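Local structure of gram-positive cocci surface proteins LPxTG domain-containing protein (Streptococcus pneumoniae, 3NZ3) at residues I26-K31 with V73-I78; P87-Q92 with I103-D108. The protein probably binds mucin at the bacterial surface, as a cell-wall-attached adhesin whose mucin-binding domain is the part described here. One frame throughout, in Å; residues are numbered along the deposited sequence.

Contact 1 of 2, residues I26-K31 with V73-I78; sequences IHYVDK and VISGKI
Y28 reaches across from I26-K31 to V73-I78, meeting V73 and S75, though the backbones stay apart (CA of Y28 to CA of S75, 8.3 Å); it illustrates how one tyrosine can join a strand to a facing strand end and the loop after it, by its ring edge and its hydroxyl. The bond to CB points toward V73-I78. With CG anti to the carbonyl carbon (chi1 -60°) and the ring plane nearly perpendicular to the plane through CA, CB and CG (chi2 89°), one ring edge faces S75: OG of S75 lies at that edge, in the ring plane, 3.9 Å from CE2 of Y28, with CB of S75 close by. Farther out, OH of Y28 reaches CG1 of V73 at 3.3 Å, a close polar-to-methyl approach. The same hydroxyl bonds a bridging water, 2.8 Å from OH of Y28, and this water donates to O of V73 (2.7 Å) and to OG of S75 (2.7 Å). Three protein oxygens thus share one water, which links the hydroxyl of the buried Y28 to the facing segment, while OG of S75 is also hydrogen-bonded to O of I86. Beside the tyrosine, I26 and V73 meet tip to tip, CD1 of I26 lying 3.7 Å from CG2 of V73. The contact sits between the mixed sheet, where strand 14-30 runs between 39-53 and 101-107, and the two-stranded sheet of 68-74 and 88-94; V41 of strand 39-53 touches both Y28 and V73, and K38 makes a cation-pi contact with Y28.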
loop_
_atom_site.group_PDB
_atom_site.type_symbol
_atom_site.label_atom_id
_atom_site.label_comp_id
_atom_site.label_asym_id
_atom_site.label_seq_id
_atom_site.Cartn_x
_atom_site.Cartn_y
_atom_site.Cartn_z
ATOM N N ILE A 26 -4.344 -3.535 4.194
ATOM C CA ILE A 26 -5.383 -3.206 5.153
ATOM C C ILE A 26 -5.921 -4.506 5.741
ATOM O O ILE A 26 -6.305 -5.418 4.999
ATOM C CB ILE A 26 -6.521 -2.373 4.515
ATOM C CG1 ILE A 26 -5.934 -1.225 3.686
ATOM C CG2 ILE A 26 -7.478 -1.843 5.603
ATOM C CD1 ILE A 26 -6.930 -0.531 2.771
ATOM N N HIS A 27 -5.905 -4.593 7.068
ATOM C CA HIS A 27 -6.484 -5.723 7.796
ATOM C C HIS A 27 -7.807 -5.299 8.409
ATOM O O HIS A 27 -7.992 -4.126 8.760
ATOM C CB HIS A 27 -5.574 -6.197 8.929
ATOM C CG HIS A 27 -4.186 -6.557 8.501
ATOM N ND1 HIS A 27 -3.900 -7.686 7.765
ATOM C CD2 HIS A 27 -2.998 -5.949 8.738
ATOM C CE1 HIS A 27 -2.597 -7.755 7.557
ATOM N NE2 HIS A 27 -2.027 -6.713 8.137
ATOM N N TYR A 28 -8.711 -6.264 8.557
ATOM C CA TYR A 28 -10.032 -6.031 9.144
ATOM C C TYR A 28 -10.231 -7.046 10.259
ATOM O O TYR A 28 -10.324 -8.249 9.996
ATOM C CB TYR A 28 -11.126 -6.186 8.085
ATOM C CG TYR A 28 -10.981 -5.231 6.921
ATOM C CD1 TYR A 28 -10.225 -5.575 5.801
ATOM C CD2 TYR A 28 -11.589 -3.979 6.948
ATOM C CE1 TYR A 28 -10.081 -4.688 4.723
ATOM C CE2 TYR A 28 -11.457 -3.088 5.883
ATOM C CZ TYR A 28 -10.696 -3.450 4.775
ATOM O OH TYR A 28 -10.566 -2.573 3.722
ATOM N N VAL A 29 -10.277 -6.567 11.503
ATOM C CA VAL A 29 -10.318 -7.466 12.658
ATOM C C VAL A 29 -11.436 -7.147 13.653
ATOM O O VAL A 29 -11.973 -6.036 13.688
ATOM C CB VAL A 29 -8.955 -7.529 13.418
ATOM C CG1 VAL A 29 -7.795 -7.894 12.477
ATOM C CG2 VAL A 29 -8.659 -6.219 14.147
ATOM N N ASP A 30 -11.778 -8.144 14.461
ATOM C CA ASP A 30 -12.632 -7.933 15.619
ATOM C C ASP A 30 -11.835 -7.131 16.654
ATOM O O ASP A 30 -10.721 -7.517 17.024
ATOM C CB ASP A 30 -13.068 -9.287 16.184
ATOM C CG ASP A 30 -14.073 -9.167 17.313
ATOM O OD1 ASP A 30 -13.755 -8.544 18.342
ATOM O OD2 ASP A 30 -15.181 -9.721 17.175
ATOM N N LYS A 31 -12.406 -6.014 17.107
ATOM C CA LYS A 31 -11.758 -5.120 18.085
ATOM C C LYS A 31 -11.230 -5.853 19.319
ATOM O O LYS A 31 -10.161 -5.517 19.832
ATOM C CB LYS A 31 -12.721 -4.002 18.524
ATOM C CG LYS A 31 -12.050 -2.895 19.348
ATOM C CD LYS A 31 -13.063 -1.944 19.944
ATOM C CE LYS A 31 -12.377 -0.889 20.814
ATOM N NZ LYS A 31 -13.385 -0.043 21.508
ATOM N N VAL A 73 -10.102 2.866 0.158
ATOM C CA VAL A 73 -10.843 1.629 0.384
ATOM C C VAL A 73 -11.908 1.840 1.461
ATOM O O VAL A 73 -11.583 2.061 2.627
ATOM C CB VAL A 73 -9.915 0.447 0.782
ATOM C CG1 VAL A 73 -10.720 -0.830 0.951
ATOM C CG2 VAL A 73 -8.818 0.235 -0.268
ATOM N N ILE A 74 -13.172 1.775 1.052
ATOM C CA ILE A 74 -14.304 1.872 1.981
ATOM C C ILE A 74 -14.398 0.571 2.790
ATOM O O ILE A 74 -14.376 -0.526 2.223
ATOM C CB ILE A 74 -15.629 2.163 1.224
ATOM C CG1 ILE A 74 -15.531 3.499 0.470
ATOM C CG2 ILE A 74 -16.830 2.182 2.180
ATOM C CD1 ILE A 74 -16.518 3.629 -0.686
ATOM N N SER A 75 -14.465 0.700 4.113
ATOM C CA SER A 75 -14.633 -0.454 4.995
ATOM C C SER A 75 -16.104 -0.850 5.002
ATOM O O SER A 75 -16.952 -0.094 5.475
ATOM C CB SER A 75 -14.174 -0.128 6.421
ATOM O OG SER A 75 -12.890 0.477 6.446
ATOM N N GLY A 76 -16.409 -2.032 4.478
ATOM C CA GLY A 76 -17.806 -2.475 4.361
ATOM C C GLY A 76 -18.442 -2.791 5.704
ATOM O O GLY A 76 -17.737 -3.005 6.692
ATOM N N LYS A 77 -19.774 -2.800 5.743
ATOM C CA LYS A 77 -20.505 -3.213 6.940
ATOM C C LYS A 77 -20.441 -4.732 7.047
ATOM O O LYS A 77 -20.429 -5.435 6.032
ATOM C CB LYS A 77 -21.977 -2.769 6.890
ATOM C CG LYS A 77 -22.221 -1.305 6.554
ATOM C CD LYS A 77 -21.878 -0.377 7.710
ATOM C CE LYS A 77 -22.422 1.023 7.458
ATOM N NZ LYS A 77 -21.947 1.595 6.161
ATOM N N ILE A 78 -20.387 -5.232 8.276
ATOM C CA ILE A 78 -20.414 -6.672 8.527
ATOM C C ILE A 78 -21.541 -6.986 9.502
ATOM O O ILE A 78 -21.667 -6.339 10.545
ATOM C CB ILE A 78 -19.073 -7.185 9.095
ATOM C CG1 ILE A 78 -17.906 -6.731 8.208
ATOM C CG2 ILE A 78 -19.084 -8.715 9.229
ATOM C CD1 ILE A 78 -16.552 -7.004 8.802
HETATM O O HOH W 1 -11.127 0.035 4.416
#

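Contact 2 of 2, residues P87-Q92 with I103-D108; sequences PTVESQ and ITVRYD
This is an apolar contact between facing sheets in the Ig-like, all-beta mucin-binding domain: V89, on strand 88-94 of the two-stranded antiparallel sheet, packs against I103 and V105 on strand 101-107, an outermost strand of the mixed sheet. It shows how a single branched residue can serve two neighbours when its methyl groups diverge. The CB bond of V89 points toward I103-D108; its backbone pairs with V73 in its own sheet, while its side chain packs on the facing sheet. CG1 lies anti to the backbone N (chi1 173°) and takes the end of I103, whereas CG2, beside that N, serves V105 and the branch methyl of I103. V89 and I103 run alongside each other, pointing in opposing senses, but V89 and V105 cross at a slant. I103 and V105, two residues apart on one strand, both have CB bonds toward P87-Q92, and their methyls meet V89; the side chains of V89 and I103 also touch R24 of strand 14-30. CG2 of V89 is 4.0 Å from CG2 of V105 and the same distance from CG2 of I103, while CG1 of V89 comes to 3.5 Å from CD1 of I103.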
loop_
_atom_site.group_PDB
_atom_site.type_symbol
_atom_site.label_atom_id
_atom_site.label_comp_id
_atom_site.label_asym_id
_atom_site.label_seq_id
_atom_site.Cartn_x
_atom_site.Cartn_y
_atom_site.Cartn_z
ATOM N N PRO A 87 -14.303 4.160 8.810
ATOM C CA PRO A 87 -15.272 3.885 7.744
ATOM C C PRO A 87 -14.625 3.774 6.359
ATOM O O PRO A 87 -15.111 3.031 5.500
ATOM C CB PRO A 87 -16.226 5.086 7.808
ATOM C CG PRO A 87 -15.484 6.141 8.544
ATOM C CD PRO A 87 -14.600 5.425 9.507
ATOM N N THR A 88 -13.535 4.502 6.152
ATOM C CA THR A 88 -12.816 4.444 4.881
ATOM C C THR A 88 -11.331 4.738 5.075
ATOM O O THR A 88 -10.959 5.655 5.812
ATOM C CB THR A 88 -13.447 5.382 3.813
ATOM O OG1 THR A 88 -12.737 5.254 2.572
ATOM C CG2 THR A 88 -13.421 6.834 4.263
ATOM N N VAL A 89 -10.494 3.932 4.425
ATOM C CA VAL A 89 -9.053 4.154 4.399
ATOM C C VAL A 89 -8.758 5.063 3.194
ATOM O O VAL A 89 -9.091 4.716 2.056
ATOM C CB VAL A 89 -8.274 2.810 4.315
ATOM C CG1 VAL A 89 -6.780 3.049 4.123
ATOM C CG2 VAL A 89 -8.516 1.963 5.577
ATOM N N GLU A 90 -8.161 6.222 3.461
ATOM C CA GLU A 90 -7.961 7.268 2.448
ATOM C C GLU A 90 -6.937 6.861 1.394
ATOM O O GLU A 90 -6.035 6.070 1.675
ATOM C CB GLU A 90 -7.511 8.583 3.105
ATOM C CG GLU A 90 -8.457 9.141 4.175
ATOM C CD GLU A 90 -9.803 9.585 3.622
ATOM O OE1 GLU A 90 -9.841 10.181 2.524
ATOM O OE2 GLU A 90 -10.827 9.342 4.298
ATOM N N SER A 91 -7.085 7.397 0.180
ATOM C CA SER A 91 -6.063 7.230 -0.856
ATOM C C SER A 91 -4.787 7.950 -0.413
ATOM O O SER A 91 -4.852 8.913 0.351
ATOM C CB SER A 91 -6.543 7.758 -2.212
ATOM O OG SER A 91 -6.666 9.167 -2.203
ATOM N N GLN A 92 -3.632 7.467 -0.868
ATOM C CA GLN A 92 -2.353 8.063 -0.478
ATOM C C GLN A 92 -1.359 8.048 -1.635
ATOM O O GLN A 92 -1.193 7.020 -2.292
ATOM C CB GLN A 92 -1.751 7.323 0.723
ATOM C CG GLN A 92 -0.549 8.039 1.360
ATOM C CD GLN A 92 0.438 7.087 2.017
ATOM O OE1 GLN A 92 0.166 6.519 3.077
ATOM N NE2 GLN A 92 1.605 6.921 1.392
ATOM N N ILE A 103 -2.561 -1.046 7.768
ATOM C CA ILE A 103 -3.645 -0.373 8.472
ATOM C C ILE A 103 -4.606 -1.447 8.975
ATOM O O ILE A 103 -4.924 -2.392 8.251
ATOM C CB ILE A 103 -4.361 0.651 7.553
ATOM C CG1 ILE A 103 -3.389 1.775 7.160
ATOM C CG2 ILE A 103 -5.611 1.234 8.229
ATOM C CD1 ILE A 103 -3.930 2.756 6.147
ATOM N N THR A 104 -5.039 -1.314 10.224
ATOM C CA THR A 104 -6.010 -2.238 10.800
ATOM C C THR A 104 -7.313 -1.506 11.082
ATOM O O THR A 104 -7.348 -0.523 11.830
ATOM C CB THR A 104 -5.467 -2.914 12.078
ATOM O OG1 THR A 104 -4.302 -3.686 11.752
ATOM C CG2 THR A 104 -6.517 -3.833 12.701
ATOM N N VAL A 105 -8.374 -1.971 10.437
ATOM C CA VAL A 105 -9.718 -1.480 10.678
ATOM C C VAL A 105 -10.352 -2.424 11.699
ATOM O O VAL A 105 -10.302 -3.645 11.534
ATOM C CB VAL A 105 -10.542 -1.457 9.361
ATOM C CG1 VAL A 105 -11.979 -1.013 9.606
ATOM C CG2 VAL A 105 -9.868 -0.552 8.317
ATOM N N ARG A 106 -10.938 -1.857 12.754
ATOM C CA ARG A 106 -11.477 -2.659 13.858
ATOM C C ARG A 106 -12.993 -2.579 13.978
ATOM O O ARG A 106 -13.575 -1.486 13.997
ATOM C CB ARG A 106 -10.811 -2.272 15.183
ATOM C CG ARG A 106 -9.383 -2.764 15.297
ATOM C CD ARG A 106 -8.679 -2.251 16.535
ATOM N NE ARG A 106 -7.324 -2.802 16.616
ATOM C CZ ARG A 106 -6.240 -2.224 16.099
ATOM N NH1 ARG A 106 -6.332 -1.069 15.453
ATOM N NH2 ARG A 106 -5.054 -2.810 16.224
ATOM N N TYR A 107 -13.618 -3.756 14.060
ATOM C CA TYR A 107 -15.060 -3.888 14.234
ATOM C C TYR A 107 -15.360 -4.431 15.622
ATOM O O TYR A 107 -14.736 -5.399 16.084
ATOM C CB TYR A 107 -15.666 -4.846 13.201
ATOM C CG TYR A 107 -15.562 -4.414 11.753
ATOM C CD1 TYR A 107 -14.354 -4.507 11.061
ATOM C CD2 TYR A 107 -16.682 -3.954 11.061
ATOM C CE1 TYR A 107 -14.257 -4.124 9.716
ATOM C CE2 TYR A 107 -16.599 -3.574 9.721
ATOM C CZ TYR A 107 -15.379 -3.664 9.057
ATOM O OH TYR A 107 -15.286 -3.294 7.734
ATOM N N ASP A 108 -16.323 -3.812 16.287
ATOM C CA ASP A 108 -16.753 -4.286 17.592
ATOM C C ASP A 108 -18.150 -4.878 17.434
ATOM O O ASP A 108 -18.994 -4.301 16.751
ATOM C CB ASP A 108 -16.749 -3.132 18.592
ATOM C CG ASP A 108 -16.558 -3.595 20.032
ATOM O OD1 ASP A 108 -16.261 -4.790 20.265
ATOM O OD2 ASP A 108 -16.705 -2.748 20.934
#

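How the contacts relate
From the N terminus, strand 14-30 supplies the first segment of contact 1, and the chain then passes through strands 39-53 and 60-62 before 73-78 closes that long loop. Contact 2 opens only afterwards, at 87-92, and closes a shorter loop at 103-108. The two therefore follow in series, neither nested nor crossed, yet their centres lie about 6 Å apart. Both tie the mixed sheet to the two-stranded sheet, through neighbouring strands on each side: 14-30 runs parallel to 101-107, and 68-74 antiparallel to 88-94. Within the mixed sheet, a probable, rather short hydrogen bond from K31 N to Y107 O (2.6 Å) joins the ends of its two parallel neighbours; another, between G76 O and Y107 OH (2.7 Å), links the loop after strand 68-74 to strand 101-107.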